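Local coordinates for protein N2152 (Neocallimastix frontalis, PDB 5U22) that probably hydrolyses rare arabinosyl substrates as a family 39 glycoside hydrolase with a TIM barrel and a beta sandwich, at residues T100-D105 with I144-D149; A333-S338 with N360-L365; K327-A332 with G348-S353; V373-W378 with N389-K394; G46-V51 with Q79-V84. All blocks are in the same frame, centred on the assembly; numbering follows the deposited sequence.

Interaction 1: T100-D105 with I144-D149; sequences TIELAD and IWNEPD
Ala104 and Trp145 make the apolar part of this buried contact. The methyl CB of Ala104 lies 4.0 Å from Trp145 CE3, over one face of the indole but offset toward its rim. Trp145 CB starts out away from 100-105; placing CG opposite the backbone N (chi1 -159°) brings the ring back over the alanine. The same methyl also meets the backbone, with Ala104 CB 3.9 Å from Asn146 N. One step earlier, Leu103 CB approaches Ile144 O at 4.0 Å, and that buried carbonyl has no hydrogen-bond partner in the model.

Segment 100-105 is the C-terminal end of barrel strand 98-102 and the turn after it. Segment 144-149 follows the parallel neighbour, strand 139-143, at the same end of the barrel, where TIM barrels carry their active sites. The Asn-Glu-Pro sequence here recalls the Asn-Glu pair of clan A glycoside hydrolases. Glu147 and Asn146 both hydrogen-bond to a bound BTB molecule, probably from the crystallisation liquor, consistent with a substrate pocket here.

Polar links between the segments are indirect. Water 1 accepts from Ala104 N at 2.9 Å and donates a weak bond to Trp145 O at 2.8 Å. Glu102 OE2 comes within 3.0 Å of Asn146 ND2, yet the angle is too poor for a hydrogen bond, and the carboxylate and amide planes stand 76° apart. Asn146 ND2 is instead bonded to Tyr112 OH as well as to BTB, while Arg68 NH2 holds Asn146 OD1. Tyr112 also meets the Trp145 indole edge to face, and Trp145 NE1 bonds Thr151 OG1.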
# COMPACT_ATOMS: atom_id res chain seq x y z
N THR A 100 11.09 -3.10 0.69
CA THR A 100 11.35 -3.14 2.12
C THR A 100 12.06 -4.44 2.48
O THR A 100 11.65 -5.52 2.04
CB THR A 100 10.02 -3.05 2.88
OG1 THR A 100 9.35 -1.83 2.55
CG2 THR A 100 10.24 -3.14 4.39
N ILE A 101 13.11 -4.34 3.30
CA ILE A 101 13.82 -5.51 3.82
C ILE A 101 13.18 -5.96 5.14
O ILE A 101 13.36 -5.31 6.17
CB ILE A 101 15.30 -5.21 4.04
CG1 ILE A 101 15.95 -4.82 2.71
CG2 ILE A 101 15.99 -6.42 4.67
CD1 ILE A 101 17.29 -4.12 2.86
N GLU A 102 12.50 -7.11 5.12
CA GLU A 102 11.88 -7.65 6.34
C GLU A 102 12.87 -8.58 7.03
O GLU A 102 12.98 -9.76 6.72
CB GLU A 102 10.58 -8.38 6.00
CG GLU A 102 9.75 -8.80 7.23
CD GLU A 102 8.68 -9.83 6.90
OE1 GLU A 102 8.76 -10.45 5.81
OE2 GLU A 102 7.75 -10.03 7.72
N LEU A 103 13.62 -8.03 7.99
CA LEU A 103 14.68 -8.81 8.63
C LEU A 103 14.12 -9.99 9.42
O LEU A 103 14.81 -11.01 9.56
CB LEU A 103 15.51 -7.92 9.55
CG LEU A 103 16.34 -6.82 8.88
CD1 LEU A 103 16.87 -5.82 9.92
CD2 LEU A 103 17.49 -7.45 8.12
N ALA A 104 12.90 -9.88 9.96
CA ALA A 104 12.35 -10.95 10.79
C ALA A 104 12.35 -12.29 10.07
O ALA A 104 12.54 -13.34 10.69
CB ALA A 104 10.93 -10.61 11.24
N ASP A 105 12.16 -12.28 8.75
CA ASP A 105 12.00 -13.55 8.05
C ASP A 105 13.32 -14.28 7.83
O ASP A 105 13.33 -15.35 7.21
CB ASP A 105 11.25 -13.33 6.74
CG ASP A 105 9.75 -13.25 6.95
OD1 ASP A 105 9.34 -13.01 8.11
OD2 ASP A 105 8.97 -13.48 6.00
N ILE A 144 13.02 -3.99 11.24
CA ILE A 144 13.66 -4.77 12.30
C ILE A 144 12.87 -6.04 12.63
O ILE A 144 13.46 -7.10 12.87
CB ILE A 144 13.89 -3.88 13.54
CG1 ILE A 144 15.06 -2.93 13.29
CG2 ILE A 144 14.13 -4.73 14.81
CD1 ILE A 144 15.40 -2.00 14.46
N TRP A 145 11.54 -5.96 12.63
CA TRP A 145 10.73 -7.09 13.08
C TRP A 145 9.42 -7.10 12.30
O TRP A 145 9.25 -6.35 11.33
CB TRP A 145 10.50 -7.01 14.59
CG TRP A 145 10.12 -8.33 15.21
CD1 TRP A 145 8.91 -8.67 15.76
CD2 TRP A 145 10.95 -9.49 15.32
NE1 TRP A 145 8.94 -9.97 16.22
CE2 TRP A 145 10.19 -10.49 15.97
CE3 TRP A 145 12.27 -9.78 14.95
CZ2 TRP A 145 10.70 -11.76 16.24
CZ3 TRP A 145 12.78 -11.04 15.24
CH2 TRP A 145 12.00 -12.02 15.88
N ASN A 146 8.50 -7.96 12.72
CA ASN A 146 7.20 -8.10 12.05
C ASN A 146 6.20 -8.54 13.10
O ASN A 146 6.37 -9.61 13.70
CB ASN A 146 7.26 -9.12 10.91
CG ASN A 146 5.92 -9.29 10.19
OD1 ASN A 146 5.20 -8.32 9.96
ND2 ASN A 146 5.61 -10.53 9.81
N GLU A 147 5.18 -7.72 13.32
CA GLU A 147 4.08 -8.03 14.24
C GLU A 147 4.58 -8.50 15.61
O GLU A 147 4.25 -9.61 16.04
CB GLU A 147 3.14 -9.05 13.61
CG GLU A 147 2.61 -8.54 12.26
CD GLU A 147 1.37 -9.25 11.77
OE1 GLU A 147 1.13 -10.42 12.16
OE2 GLU A 147 0.61 -8.62 10.98
N PRO A 148 5.34 -7.67 16.32
CA PRO A 148 5.77 -8.07 17.66
C PRO A 148 4.61 -8.31 18.60
O PRO A 148 4.74 -9.11 19.54
CB PRO A 148 6.63 -6.88 18.11
CG PRO A 148 6.04 -5.70 17.34
CD PRO A 148 5.72 -6.29 15.99
N ASP A 149 3.47 -7.65 18.35
CA ASP A 149 2.27 -7.85 19.16
C ASP A 149 1.67 -9.23 18.95
O ASP A 149 0.76 -9.62 19.70
CB ASP A 149 1.23 -6.74 18.90
CG ASP A 149 1.07 -6.37 17.42
OD1 ASP A 149 1.83 -6.86 16.56
OD2 ASP A 149 0.16 -5.55 17.12
O HOH W 1 11.23 -7.50 9.70

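Interaction 2: A333-S338 with N360-L365; sequences ASVDAS and NLPSFL
Val335, Pro362 and Phe364 form a small apolar contact at the protein surface, where the end of strand 330-336 meets the loop between strands 353-359 and 368-376. No hydrogen bond crosses it, and the two segments bury 150 Å² in all, so the contact rests on apolar packing.

The tightest side-chain approach is that of Val335 CG1 to Pro362 CG, 3.7 Å, with the branch slanting across the pyrrolidine ring. Val335 CB points at the loop, and CG1 stands opposite the backbone N (chi1 177°), where it also comes 4.4 Å from Phe364 CE2, near the plane of the phenyl ring and at its edge. Phe364 brings that same corner to the strand backbone: CE2 is 3.7 Å from Ala337 CA and 3.8 Å from Asp336 O, both approached obliquely.

Within the loop, Pro362 CB rests 3.2 Å above the plane of the Phe364 ring, offset toward its rim. Phe364 CG sits between the backbone N and the carbonyl carbon (chi1 65°), which lays the ring beside the proline. A short 3-10 turn supports the arrangement, with Leu365 N donating to Pro362 O at 3.1 Å.

Pro362 also touches Val342 of strand 341-347, so the loop packs against two neighbouring strands. On the strand side, Asp336 OD1 accepts from Ser338 N at 2.8 Å, and also from Ala339 N, while Asp336 OD2 is hydrogen-bonded to Thr313 OG1. The first of these bonds defines an Asx turn, which here ends strand 330-336 at the margin of the beta sandwich.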
# COMPACT_ATOMS: atom_id res chain seq x y z
N ALA A 333 -8.46 10.48 -6.66
CA ALA A 333 -8.62 11.22 -7.90
C ALA A 333 -7.33 11.96 -8.22
O ALA A 333 -6.65 12.44 -7.31
CB ALA A 333 -9.78 12.21 -7.82
N SER A 334 -7.02 12.06 -9.51
CA SER A 334 -5.84 12.79 -9.96
C SER A 334 -6.23 13.77 -11.05
O SER A 334 -7.18 13.56 -11.81
CB SER A 334 -4.75 11.83 -10.46
OG SER A 334 -5.19 11.14 -11.62
N VAL A 335 -5.49 14.88 -11.12
CA VAL A 335 -5.65 15.87 -12.17
C VAL A 335 -4.28 16.14 -12.77
O VAL A 335 -3.32 16.37 -12.04
CB VAL A 335 -6.26 17.19 -11.65
CG1 VAL A 335 -6.33 18.21 -12.79
CG2 VAL A 335 -7.62 16.96 -11.03
N ASP A 336 -4.20 16.12 -14.11
CA ASP A 336 -2.95 16.33 -14.83
C ASP A 336 -3.18 17.40 -15.89
O ASP A 336 -3.85 17.14 -16.89
CB ASP A 336 -2.47 15.03 -15.46
CG ASP A 336 -1.09 15.15 -16.10
OD1 ASP A 336 -0.72 16.24 -16.58
OD2 ASP A 336 -0.37 14.14 -16.13
N ALA A 337 -2.61 18.59 -15.69
CA ALA A 337 -2.80 19.68 -16.64
C ALA A 337 -1.97 19.54 -17.91
O ALA A 337 -2.27 20.20 -18.91
CB ALA A 337 -2.46 21.03 -15.99
N SER A 338 -0.92 18.70 -17.91
CA SER A 338 -0.14 18.50 -19.12
C SER A 338 -0.73 17.42 -20.01
O SER A 338 -0.80 17.59 -21.23
CB SER A 338 1.31 18.16 -18.78
OG SER A 338 2.09 19.34 -18.66
N ASN A 360 -14.98 22.43 -9.27
CA ASN A 360 -13.77 23.14 -9.68
C ASN A 360 -13.03 22.39 -10.79
O ASN A 360 -11.80 22.28 -10.78
CB ASN A 360 -12.86 23.39 -8.48
CG ASN A 360 -13.50 24.28 -7.46
OD1 ASN A 360 -14.07 25.31 -7.80
ND2 ASN A 360 -13.46 23.88 -6.19
N LEU A 361 -13.78 21.89 -11.76
CA LEU A 361 -13.20 21.17 -12.88
C LEU A 361 -12.13 22.01 -13.56
O LEU A 361 -12.25 23.25 -13.62
CB LEU A 361 -14.29 20.78 -13.90
CG LEU A 361 -15.07 19.50 -13.58
CD1 LEU A 361 -16.27 19.37 -14.49
CD2 LEU A 361 -14.18 18.26 -13.70
N PRO A 362 -11.07 21.39 -14.06
CA PRO A 362 -10.02 22.15 -14.74
C PRO A 362 -10.56 23.00 -15.88
O PRO A 362 -11.40 22.56 -16.67
CB PRO A 362 -9.08 21.06 -15.26
CG PRO A 362 -9.28 19.93 -14.32
CD PRO A 362 -10.75 19.96 -13.97
N SER A 363 -10.06 24.23 -15.95
CA SER A 363 -10.43 25.11 -17.04
C SER A 363 -9.96 24.59 -18.38
O SER A 363 -10.52 24.98 -19.41
CB SER A 363 -9.87 26.51 -16.78
OG SER A 363 -8.46 26.47 -16.69
N PHE A 364 -8.96 23.68 -18.40
CA PHE A 364 -8.54 23.15 -19.69
C PHE A 364 -9.64 22.34 -20.36
O PHE A 364 -9.58 22.12 -21.57
CB PHE A 364 -7.22 22.34 -19.58
CG PHE A 364 -7.29 21.07 -18.76
CD1 PHE A 364 -8.00 19.95 -19.20
CD2 PHE A 364 -6.53 20.96 -17.60
CE1 PHE A 364 -8.03 18.78 -18.44
CE2 PHE A 364 -6.54 19.79 -16.85
CZ PHE A 364 -7.29 18.71 -17.26
N LEU A 365 -10.66 21.91 -19.61
CA LEU A 365 -11.79 21.22 -20.21
C LEU A 365 -12.76 22.16 -20.91
O LEU A 365 -13.62 21.69 -21.65
CB LEU A 365 -12.54 20.41 -19.15
CG LEU A 365 -11.75 19.28 -18.46
CD1 LEU A 365 -12.52 18.70 -17.28
CD2 LEU A 365 -11.42 18.18 -19.45

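Interaction 3: K327-A332 with G348-S353; sequences KLIDGA and GPNDGS
Gly348 and Ile329 bring their CA atoms to 3.9 Å, so close that a side chain on Gly348 would run into Ile329 CA; at the glycine's backbone angles a CB would also press against the preceding carbonyl oxygen. Beside this close approach, Ile329 N donates to Pro349 O at 2.8 Å, nearly straight (163°) and in the carbonyl plane. The Pro349 ring edges up to the backbone of the other segment, with CD 3.3 Å from Lys327 O, an oxygen that accepts a hydrogen bond from Arg263 NH1.

The Ile329 side chain lies against Gly348 O and slants across Asn350, its CG2 meeting Asn350 CB at 3.8 Å. Asn350 CG lies between the backbone N and the carbonyl carbon (chi1 65°), which lets the amide fold back over its own loop. ND2 donates to Gly348 O at 2.8 Å, and OD1 accepts from Gly352 N at 2.9 Å, an Asx turn. Thr410 OG1 and Asn411 O are further partners of that amide.

The contact thus extends the antiparallel pairing of strands 330-336 and 341-347 past its regular part. Its chemistry implies a loop tied to the strand by one backbone bond and held in shape by a side-chain amide that bonds backbone groups before and after it.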
# COMPACT_ATOMS: atom_id res chain seq x y z
N LYS A 327 -16.92 1.00 6.43
CA LYS A 327 -16.61 0.13 5.30
C LYS A 327 -16.97 0.74 3.95
O LYS A 327 -16.68 0.11 2.92
CB LYS A 327 -17.32 -1.21 5.46
CG LYS A 327 -16.90 -1.97 6.70
CD LYS A 327 -17.58 -3.33 6.80
CE LYS A 327 -16.87 -4.20 7.83
NZ LYS A 327 -16.88 -3.57 9.18
N LEU A 328 -17.56 1.93 3.91
CA LEU A 328 -18.23 2.37 2.69
C LEU A 328 -17.25 2.80 1.61
O LEU A 328 -16.09 3.17 1.88
CB LEU A 328 -19.21 3.52 2.97
CG LEU A 328 -20.34 3.13 3.94
CD1 LEU A 328 -21.30 4.29 4.15
CD2 LEU A 328 -21.06 1.90 3.45
N ILE A 329 -17.74 2.72 0.37
CA ILE A 329 -17.09 3.12 -0.88
C ILE A 329 -16.25 4.39 -0.73
O ILE A 329 -16.66 5.36 -0.08
CB ILE A 329 -18.16 3.29 -1.97
CG1 ILE A 329 -17.54 3.67 -3.32
CG2 ILE A 329 -19.24 4.31 -1.53
CD1 ILE A 329 -18.49 3.40 -4.46
N ASP A 330 -15.07 4.38 -1.34
CA ASP A 330 -14.12 5.48 -1.23
C ASP A 330 -13.23 5.42 -2.47
O ASP A 330 -13.35 4.50 -3.28
CB ASP A 330 -13.32 5.36 0.07
CG ASP A 330 -12.74 6.67 0.54
OD1 ASP A 330 -12.63 7.64 -0.25
OD2 ASP A 330 -12.37 6.73 1.73
N GLY A 331 -12.33 6.38 -2.61
CA GLY A 331 -11.46 6.34 -3.77
C GLY A 331 -10.51 7.51 -3.84
O GLY A 331 -10.38 8.29 -2.89
N ALA A 332 -9.84 7.62 -4.98
CA ALA A 332 -8.80 8.62 -5.16
C ALA A 332 -8.91 9.24 -6.55
O ALA A 332 -9.36 8.59 -7.50
CB ALA A 332 -7.40 8.02 -4.98
N GLY A 348 -16.27 -0.14 -3.45
CA GLY A 348 -16.58 -0.53 -2.09
C GLY A 348 -18.07 -0.54 -1.81
O GLY A 348 -18.88 -0.08 -2.62
N PRO A 349 -18.44 -1.08 -0.63
CA PRO A 349 -19.85 -1.09 -0.19
C PRO A 349 -20.58 0.21 -0.50
O PRO A 349 -20.09 1.30 -0.19
CB PRO A 349 -19.73 -1.33 1.32
CG PRO A 349 -18.50 -2.23 1.41
CD PRO A 349 -17.55 -1.72 0.36
N ASN A 350 -21.75 0.10 -1.12
CA ASN A 350 -22.49 1.29 -1.53
C ASN A 350 -23.96 0.92 -1.70
O ASN A 350 -24.34 -0.25 -1.64
CB ASN A 350 -21.91 1.89 -2.82
CG ASN A 350 -22.07 0.97 -4.01
OD1 ASN A 350 -23.15 0.87 -4.60
ND2 ASN A 350 -20.99 0.29 -4.38
N ASP A 351 -24.78 1.95 -1.93
CA ASP A 351 -26.23 1.78 -1.91
C ASP A 351 -26.81 1.31 -3.24
O ASP A 351 -28.04 1.19 -3.35
CB ASP A 351 -26.90 3.09 -1.46
CG ASP A 351 -26.85 3.27 0.05
OD1 ASP A 351 -26.50 2.29 0.76
OD2 ASP A 351 -27.19 4.37 0.53
N GLY A 352 -25.98 1.03 -4.24
CA GLY A 352 -26.42 0.45 -5.48
C GLY A 352 -26.58 1.44 -6.61
O GLY A 352 -26.82 1.03 -7.75
N SER A 353 -26.52 2.74 -6.29
CA SER A 353 -26.32 3.82 -7.24
C SER A 353 -25.17 4.67 -6.73
O SER A 353 -24.97 4.79 -5.52
CB SER A 353 -27.57 4.70 -7.40
OG SER A 353 -28.60 4.00 -8.09

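Interaction 4: V373-W378 with N389-K394; sequences VEKIDW and NTIFEK
Strands 373-376 and 389-394 run antiparallel at 154° between their directions, with axes as near as 4.5 Å, and a classic beta bulge puts Ile391 and Phe392 together opposite Val373. Val373 O accepts from Ile391 N at 2.9 Å, while Val373 N donates to Phe392 O at 3.0 Å; beyond the bulge, Lys375 and Asn389 form a regular hydrogen-bonded pair.

Val373 CG2 stands over one face of the Phe392 ring, offset toward the rim, a CH-pi contact 4.0 Å from the centroid. On the same side of the sheet, Lys375 CB touches Ile391 CD1 at 4.0 Å. The lysine chain starts between the backbone N and the carbonyl carbon (chi1 65°) and bends at its last torsion, which carries NZ to Asn389 OD1 at 3.1 Å, from above the carbonyl plane, and into a 2.7 Å salt bridge with OD2 of Asp377, whose OD1 is held by Ser414 OG. With a methionine in its place, Asp377 OD2 would probably be left without its charge mate and the Asn389 amide freer to turn. On the other side, water 2 donates to Glu374 OE1 and shares a hydrogen bond with Thr390 OG1.

Arg417 of strand 415-422, the other neighbour of strand 368-376, forms a salt bridge with Glu374 OE2. Val373 and Phe392 pack against Val405 of strand 403-408, whereas Glu374 and Ile376 face helix 301-310.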
# COMPACT_ATOMS: atom_id res chain seq x y z
N VAL A 373 -16.72 6.16 -18.53
CA VAL A 373 -16.97 5.50 -17.26
C VAL A 373 -16.76 4.00 -17.47
O VAL A 373 -17.40 3.41 -18.36
CB VAL A 373 -18.39 5.80 -16.74
CG1 VAL A 373 -18.63 5.14 -15.40
CG2 VAL A 373 -18.58 7.31 -16.64
N GLU A 374 -15.87 3.40 -16.69
CA GLU A 374 -15.54 1.98 -16.84
C GLU A 374 -15.69 1.25 -15.52
O GLU A 374 -15.66 1.85 -14.44
CB GLU A 374 -14.11 1.78 -17.34
CG GLU A 374 -13.74 2.57 -18.54
CD GLU A 374 -12.26 2.43 -18.86
OE1 GLU A 374 -11.86 1.32 -19.28
OE2 GLU A 374 -11.50 3.40 -18.65
N LYS A 375 -15.81 -0.08 -15.61
CA LYS A 375 -15.81 -0.94 -14.43
C LYS A 375 -14.93 -2.15 -14.67
O LYS A 375 -14.73 -2.59 -15.81
CB LYS A 375 -17.22 -1.41 -14.06
CG LYS A 375 -17.89 -2.31 -15.09
CD LYS A 375 -19.25 -2.77 -14.59
CE LYS A 375 -20.07 -3.45 -15.69
NZ LYS A 375 -19.42 -4.70 -16.17
N ILE A 376 -14.39 -2.68 -13.58
CA ILE A 376 -13.68 -3.95 -13.61
C ILE A 376 -14.39 -4.85 -12.62
O ILE A 376 -14.47 -4.55 -11.43
CB ILE A 376 -12.18 -3.79 -13.27
CG1 ILE A 376 -11.49 -5.15 -13.31
CG2 ILE A 376 -11.95 -3.06 -11.92
CD1 ILE A 376 -11.35 -5.69 -14.72
N ASP A 377 -14.98 -5.93 -13.13
CA ASP A 377 -15.77 -6.80 -12.26
C ASP A 377 -14.89 -7.86 -11.62
O ASP A 377 -13.83 -8.23 -12.14
CB ASP A 377 -16.91 -7.46 -13.04
CG ASP A 377 -17.97 -6.47 -13.48
OD1 ASP A 377 -18.12 -5.42 -12.81
OD2 ASP A 377 -18.65 -6.73 -14.49
N TRP A 378 -15.36 -8.37 -10.49
CA TRP A 378 -14.61 -9.34 -9.70
C TRP A 378 -15.51 -10.49 -9.30
O TRP A 378 -16.65 -10.26 -8.88
CB TRP A 378 -14.04 -8.65 -8.46
CG TRP A 378 -13.45 -9.51 -7.41
CD1 TRP A 378 -12.13 -9.80 -7.24
CD2 TRP A 378 -14.15 -10.14 -6.32
NE1 TRP A 378 -11.96 -10.58 -6.11
CE2 TRP A 378 -13.18 -10.80 -5.54
CE3 TRP A 378 -15.49 -10.21 -5.94
CZ2 TRP A 378 -13.52 -11.53 -4.40
CZ3 TRP A 378 -15.82 -10.93 -4.80
CH2 TRP A 378 -14.84 -11.59 -4.05
N ASN A 389 -14.75 -3.10 -18.60
CA ASN A 389 -15.82 -2.86 -19.55
C ASN A 389 -16.19 -1.39 -19.50
O ASN A 389 -16.21 -0.78 -18.42
CB ASN A 389 -17.04 -3.72 -19.22
CG ASN A 389 -16.66 -5.13 -18.83
OD1 ASN A 389 -16.80 -5.53 -17.67
ND2 ASN A 389 -16.17 -5.89 -19.79
N THR A 390 -16.49 -0.81 -20.65
CA THR A 390 -16.95 0.56 -20.70
C THR A 390 -18.46 0.59 -20.46
O THR A 390 -19.23 0.05 -21.26
CB THR A 390 -16.58 1.21 -22.02
OG1 THR A 390 -15.15 1.17 -22.16
CG2 THR A 390 -17.02 2.67 -22.04
N ILE A 391 -18.88 1.18 -19.34
CA ILE A 391 -20.31 1.32 -19.05
C ILE A 391 -20.96 2.28 -20.03
O ILE A 391 -21.96 1.96 -20.68
CB ILE A 391 -20.51 1.79 -17.60
CG1 ILE A 391 -19.80 0.85 -16.62
CG2 ILE A 391 -22.00 1.89 -17.28
CD1 ILE A 391 -19.97 1.26 -15.17
N PHE A 392 -20.41 3.49 -20.15
CA PHE A 392 -20.87 4.46 -21.13
C PHE A 392 -19.78 5.51 -21.30
O PHE A 392 -18.86 5.62 -20.49
CB PHE A 392 -22.21 5.11 -20.73
CG PHE A 392 -22.15 6.01 -19.51
CD1 PHE A 392 -21.81 7.35 -19.63
CD2 PHE A 392 -22.50 5.52 -18.27
CE1 PHE A 392 -21.78 8.18 -18.52
CE2 PHE A 392 -22.47 6.34 -17.15
CZ PHE A 392 -22.11 7.67 -17.27
N GLU A 393 -19.91 6.28 -22.38
CA GLU A 393 -18.94 7.31 -22.74
C GLU A 393 -19.68 8.42 -23.48
O GLU A 393 -20.30 8.15 -24.50
CB GLU A 393 -17.84 6.70 -23.61
CG GLU A 393 -16.78 7.65 -24.07
CD GLU A 393 -15.58 6.92 -24.65
OE1 GLU A 393 -15.67 5.69 -24.89
OE2 GLU A 393 -14.54 7.59 -24.85
N LYS A 394 -19.64 9.64 -22.96
CA LYS A 394 -20.34 10.74 -23.61
C LYS A 394 -19.78 12.07 -23.10
O LYS A 394 -19.00 12.11 -22.14
CB LYS A 394 -21.85 10.67 -23.38
CG LYS A 394 -22.27 10.94 -21.94
CD LYS A 394 -23.78 10.88 -21.79
CE LYS A 394 -24.19 11.14 -20.35
NZ LYS A 394 -25.64 10.87 -20.12
O HOH W 2 -13.41 -0.48 -20.52
O HOH W 3 -14.77 -6.25 -16.06

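Interaction 5: G46-V51 with Q79-V84; sequences GLIENV and QPIGDV
Ile48 and Gly82 bring two irregular loops together, with 4.4 Å between their CA atoms. Both belong to the TIM barrel: 79-84 follows strand 66-70 and leads into helix 84-91, so it is the connecting loop of a beta-alpha unit, while 46-51 comes before helix 55-58. Asp83 occupies the N-cap position of helix 84-91, its OD1 accepting from Lys86 N. Gly82 has a positive phi (110°), and at its backbone angles a CB would crowd the carbonyl oxygen of Ile81.

The apolar part is a meeting of two isoleucines. Ile48 CG2 lies 3.7 Å from Ile81 CG1, and Ile48 CD1 comes to 3.8 Å from the same carbon, so two branches of Ile48 press on this methylene from one side. Ile48 CG2 also touches the glycine, 3.8 Å from Gly82 CA.

Glu49 supplies the polar part. Its CG stands beside the backbone N, opposite the carbonyl carbon, and the chain then bends sharply at the next torsion (chi2 91°), bringing the carboxylate up to two successive backbone N-H groups. Each oxygen takes one of them, a two-point grip across consecutive peptides that limits the turning of the carboxylate. An alanine here would leave both amides without these acceptors, and the entry to helix 84-91 is likely to become more mobile. The two bonds differ: Gly82 N donates to Glu49 OE1 at 2.8 Å from the syn side, whereas Asp83 N reaches Glu49 OE2 at 3.0 Å from well above the carboxylate plane.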
# COMPACT_ATOMS: atom_id res chain seq x y z
N GLY A 46 4.88 -10.03 -2.88
CA GLY A 46 4.14 -9.92 -4.12
C GLY A 46 4.99 -10.16 -5.34
O GLY A 46 4.47 -10.54 -6.39
N LEU A 47 6.30 -9.96 -5.20
CA LEU A 47 7.27 -10.22 -6.26
C LEU A 47 8.35 -11.10 -5.67
O LEU A 47 8.89 -10.77 -4.61
CB LEU A 47 7.87 -8.91 -6.78
CG LEU A 47 8.98 -9.01 -7.82
CD1 LEU A 47 8.49 -9.73 -9.06
CD2 LEU A 47 9.49 -7.61 -8.18
N ILE A 48 8.64 -12.22 -6.32
CA ILE A 48 9.71 -13.09 -5.84
C ILE A 48 10.71 -13.37 -6.96
O ILE A 48 10.71 -12.67 -7.98
CB ILE A 48 9.15 -14.40 -5.24
CG1 ILE A 48 8.34 -15.18 -6.29
CG2 ILE A 48 8.27 -14.07 -4.02
CD1 ILE A 48 7.77 -16.47 -5.72
N GLU A 49 11.57 -14.37 -6.77
CA GLU A 49 12.73 -14.52 -7.65
C GLU A 49 12.30 -14.73 -9.10
O GLU A 49 12.91 -14.16 -10.01
CB GLU A 49 13.62 -15.68 -7.19
CG GLU A 49 14.45 -15.40 -5.93
CD GLU A 49 13.72 -15.78 -4.65
OE1 GLU A 49 12.48 -15.89 -4.68
OE2 GLU A 49 14.41 -15.99 -3.62
N ASN A 50 11.27 -15.54 -9.33
CA ASN A 50 10.87 -15.78 -10.71
C ASN A 50 9.35 -15.89 -10.87
O ASN A 50 8.87 -16.50 -11.83
CB ASN A 50 11.56 -17.04 -11.27
CG ASN A 50 11.65 -17.04 -12.80
OD1 ASN A 50 11.82 -15.99 -13.41
ND2 ASN A 50 11.52 -18.21 -13.41
N VAL A 51 8.58 -15.32 -9.94
CA VAL A 51 7.14 -15.17 -10.11
C VAL A 51 6.81 -13.74 -9.73
O VAL A 51 7.26 -13.27 -8.68
CB VAL A 51 6.33 -16.16 -9.25
CG1 VAL A 51 4.85 -16.10 -9.63
CG2 VAL A 51 6.87 -17.60 -9.40
N GLN A 79 10.42 -18.49 4.80
CA GLN A 79 9.78 -19.03 3.61
C GLN A 79 10.83 -19.51 2.61
O GLN A 79 11.99 -19.10 2.67
CB GLN A 79 8.87 -17.98 2.95
CG GLN A 79 7.71 -17.50 3.82
CD GLN A 79 6.68 -18.60 4.09
OE1 GLN A 79 6.65 -19.62 3.40
NE2 GLN A 79 5.83 -18.37 5.08
N PRO A 80 10.44 -20.38 1.68
CA PRO A 80 11.40 -20.85 0.67
C PRO A 80 11.73 -19.83 -0.41
O PRO A 80 12.70 -20.05 -1.16
CB PRO A 80 10.69 -22.07 0.05
CG PRO A 80 9.25 -21.88 0.36
CD PRO A 80 9.19 -21.16 1.67
N ILE A 81 10.97 -18.73 -0.52
CA ILE A 81 11.08 -17.79 -1.63
C ILE A 81 11.15 -16.35 -1.13
O ILE A 81 10.82 -16.06 0.03
CB ILE A 81 9.90 -17.92 -2.63
CG1 ILE A 81 8.61 -17.26 -2.10
CG2 ILE A 81 9.66 -19.37 -3.05
CD1 ILE A 81 8.02 -17.86 -0.82
N GLY A 82 11.57 -15.46 -2.02
CA GLY A 82 11.38 -14.03 -1.86
C GLY A 82 12.61 -13.21 -1.57
O GLY A 82 12.46 -12.04 -1.17
N ASP A 83 13.81 -13.75 -1.77
CA ASP A 83 15.04 -13.08 -1.36
C ASP A 83 15.04 -11.62 -1.81
O ASP A 83 14.90 -11.33 -3.00
CB ASP A 83 16.24 -13.82 -1.94
CG ASP A 83 17.56 -13.16 -1.56
OD1 ASP A 83 17.99 -12.25 -2.30
OD2 ASP A 83 18.17 -13.57 -0.55
N VAL A 84 15.21 -10.71 -0.85
CA VAL A 84 15.03 -9.29 -1.15
C VAL A 84 16.12 -8.77 -2.07
O VAL A 84 15.88 -7.84 -2.84
CB VAL A 84 14.95 -8.47 0.15
CG1 VAL A 84 16.33 -8.45 0.87
CG2 VAL A 84 14.43 -7.04 -0.13

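How the interactions relate
Interaction 5 closes first along the chain and interaction 1 next, both within the TIM barrel; interactions 2, 3 and 4 follow in the beta sandwich. In the barrel the centres of interactions 1 and 5 are 16 Å apart and the two touch, Val84 CG2 packing 3.9 Å from Ile101 CG1. In the sandwich, interactions 3 and 2 share strand 330-336, one at its start and the other at its finish; their segments alternate along the chain, centres 24 Å apart. Interaction 4 reaches the same mixed sheet, its centre 16 Å from that of interaction 3. Interaction 1, at the BTB-bound pocket, lies 33 to 41 Å, centre to centre, from the sandwich contacts, which are remote from it and probably serve the sandwich fold.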